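Local coordinates for protein nitroalkane oxidase (Podospora anserina, PDB 3MKH) that oxidises primary and secondary nitroalkanes to aldehydes or ketones with FAD and molecular oxygen, releasing nitrite and hydrogen peroxide, at residues W162-E167 against V248-K253. Sequence-based numbering, arbitrary orientation.
Sequences WVINGE and VRVPTK
Trp-162 and Val-250 form one hydrogen-bonded pair, and Ile-164 and Val-248 the next, where two antiparallel strands meet in the beta domain of this acyl-CoA dehydrogenase fold. Each pair is closed by two backbone bonds; Trp-162 N reaches Val-250 O at 2.8 Å, and Val-248 N returns to Ile-164 O at 3.0 Å.

Trp-162, Ile-164, Val-248 and Val-250 share one face of the sheet, turned to strand 206-212 and helix 213-219. There Ile-164 CB and Val-248 CB pack at 4.2 Å, Val-248 also resting on Leu-216 of that helix. The CG2 methyl of Val-250 lies 4.1 Å from Trp-162 CB, with Ile-164 CD1 a looser neighbour at 4.4 Å. With CG anti to the carbonyl carbon (chi1 -77°), the indole is carried to where Trp-162 CD1 lies 4.2 Å from Thr-252 CG2, the two side chains crossing at about a right angle.

On the other face sits the non-hydrogen-bonded pair Val-163 and Arg-249, whose side chains run alongside each other. The extended arginine chain lays its aliphatic part on the valine, CG 3.6 Å from Val-163 CG2. Cut back to an alanine, Arg-249 would probably leave that methyl without its cover and Glu-161 without this long, weak ion pair. In the backbone of the same residue, Arg-249 CA points its C-H at Trp-162 O, 3.2 Å away.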
loop_
_atom_site.group_PDB
_atom_site.type_symbol
_atom_site.label_atom_id
_atom_site.label_comp_id
_atom_site.label_asym_id
_atom_site.label_seq_id
_atom_site.Cartn_x
_atom_site.Cartn_y
_atom_site.Cartn_z
ATOM N N TRP A 162 40.675 6.050 -30.988
ATOM C CA TRP A 162 39.674 5.117 -30.498
ATOM C C TRP A 162 38.533 5.047 -31.498
ATOM O O TRP A 162 38.114 6.058 -32.051
ATOM C CB TRP A 162 39.164 5.540 -29.112
ATOM C CG TRP A 162 40.141 5.201 -28.023
ATOM C CD1 TRP A 162 41.161 5.990 -27.554
ATOM C CD2 TRP A 162 40.209 3.978 -27.287
ATOM N NE1 TRP A 162 41.851 5.332 -26.569
ATOM C CE2 TRP A 162 41.291 4.094 -26.385
ATOM C CE3 TRP A 162 39.472 2.786 -27.309
ATOM C CZ2 TRP A 162 41.645 3.069 -25.508
ATOM C CZ3 TRP A 162 39.818 1.772 -26.424
ATOM C CH2 TRP A 162 40.900 1.921 -25.540
ATOM N N VAL A 163 38.031 3.845 -31.734
ATOM C CA VAL A 163 36.968 3.668 -32.705
ATOM C C VAL A 163 35.725 3.138 -32.005
ATOM O O VAL A 163 35.765 2.098 -31.360
ATOM C CB VAL A 163 37.402 2.729 -33.841
ATOM C CG1 VAL A 163 36.283 2.577 -34.859
ATOM C CG2 VAL A 163 38.655 3.280 -34.515
ATOM N N ILE A 164 34.623 3.869 -32.138
ATOM C CA ILE A 164 33.411 3.567 -31.390
ATOM C C ILE A 164 32.315 3.024 -32.299
ATOM O O ILE A 164 32.061 3.566 -33.374
ATOM C CB ILE A 164 32.902 4.831 -30.664
ATOM C CG1 ILE A 164 33.928 5.281 -29.622
ATOM C CG2 ILE A 164 31.576 4.555 -29.973
ATOM C CD1 ILE A 164 33.797 6.731 -29.241
ATOM N N ASN A 165 31.675 1.946 -31.854
ATOM C CA ASN A 165 30.536 1.358 -32.544
ATOM C C ASN A 165 29.469 0.921 -31.547
ATOM O O ASN A 165 29.766 0.291 -30.524
ATOM C CB ASN A 165 30.966 0.134 -33.364
ATOM C CG ASN A 165 31.738 0.503 -34.611
ATOM O OD1 ASN A 165 31.174 1.016 -35.573
ATOM N ND2 ASN A 165 33.041 0.240 -34.601
ATOM N N GLY A 166 28.219 1.236 -31.849
ATOM C CA GLY A 166 27.137 0.732 -31.031
ATOM C C GLY A 166 25.858 1.526 -31.164
ATOM O O GLY A 166 25.848 2.630 -31.712
ATOM N N GLU A 167 24.780 0.944 -30.655
ATOM C CA GLU A 167 23.494 1.600 -30.608
ATOM C C GLU A 167 23.155 2.025 -29.194
ATOM O O GLU A 167 23.412 1.305 -28.233
ATOM C CB GLU A 167 22.407 0.678 -31.163
ATOM C CG GLU A 167 22.635 0.360 -32.612
ATOM C CD GLU A 167 21.560 -0.517 -33.227
ATOM O OE1 GLU A 167 20.590 -0.899 -32.526
ATOM O OE2 GLU A 167 21.704 -0.818 -34.429
ATOM N N VAL A 248 33.021 5.565 -35.402
ATOM C CA VAL A 248 33.318 6.920 -34.990
ATOM C C VAL A 248 34.713 6.957 -34.387
ATOM O O VAL A 248 34.942 6.415 -33.305
ATOM C CB VAL A 248 32.306 7.420 -33.944
ATOM C CG1 VAL A 248 32.729 8.799 -33.417
ATOM C CG2 VAL A 248 30.899 7.468 -34.541
ATOM N N ARG A 249 35.642 7.610 -35.076
ATOM C CA ARG A 249 37.024 7.637 -34.623
ATOM C C ARG A 249 37.355 8.948 -33.929
ATOM O O ARG A 249 37.077 10.027 -34.454
ATOM C CB ARG A 249 37.972 7.418 -35.807
ATOM C CG ARG A 249 37.720 6.107 -36.540
ATOM C CD ARG A 249 38.756 5.852 -37.642
ATOM N NE ARG A 249 38.651 4.491 -38.175
ATOM C CZ ARG A 249 37.745 4.107 -39.074
ATOM N NH1 ARG A 249 36.857 4.980 -39.537
ATOM N NH2 ARG A 249 37.718 2.848 -39.508
ATOM N N VAL A 250 37.965 8.851 -32.749
ATOM C CA VAL A 250 38.349 10.046 -32.014
ATOM C C VAL A 250 39.779 9.922 -31.478
ATOM O O VAL A 250 40.267 8.820 -31.215
ATOM C CB VAL A 250 37.378 10.332 -30.840
ATOM C CG1 VAL A 250 35.965 10.578 -31.369
ATOM C CG2 VAL A 250 37.404 9.189 -29.830
ATOM N N PRO A 251 40.450 11.061 -31.323
ATOM C CA PRO A 251 41.820 11.057 -30.803
ATOM C C PRO A 251 41.821 10.698 -29.320
ATOM O O PRO A 251 40.765 10.671 -28.663
ATOM C CB PRO A 251 42.294 12.493 -31.052
ATOM C CG PRO A 251 41.027 13.314 -31.060
ATOM C CD PRO A 251 39.972 12.416 -31.662
ATOM N N THR A 252 42.998 10.415 -28.787
ATOM C CA THR A 252 43.087 9.903 -27.431
ATOM C C THR A 252 42.734 10.958 -26.384
ATOM O O THR A 252 42.338 10.620 -25.273
ATOM C CB THR A 252 44.476 9.299 -27.148
ATOM O OG1 THR A 252 45.476 10.293 -27.398
ATOM C CG2 THR A 252 44.722 8.091 -28.047
ATOM N N LYS A 253 42.857 12.234 -26.731
ATOM C CA LYS A 253 42.423 13.279 -25.802
ATOM C C LYS A 253 40.936 13.137 -25.453
ATOM O O LYS A 253 40.502 13.591 -24.395
ATOM C CB LYS A 253 42.706 14.683 -26.347
ATOM C CG LYS A 253 41.941 15.056 -27.597
ATOM C CD LYS A 253 42.240 16.487 -28.009
ATOM C CE LYS A 253 41.485 16.873 -29.261
ATOM N NZ LYS A 253 41.811 18.239 -29.723
#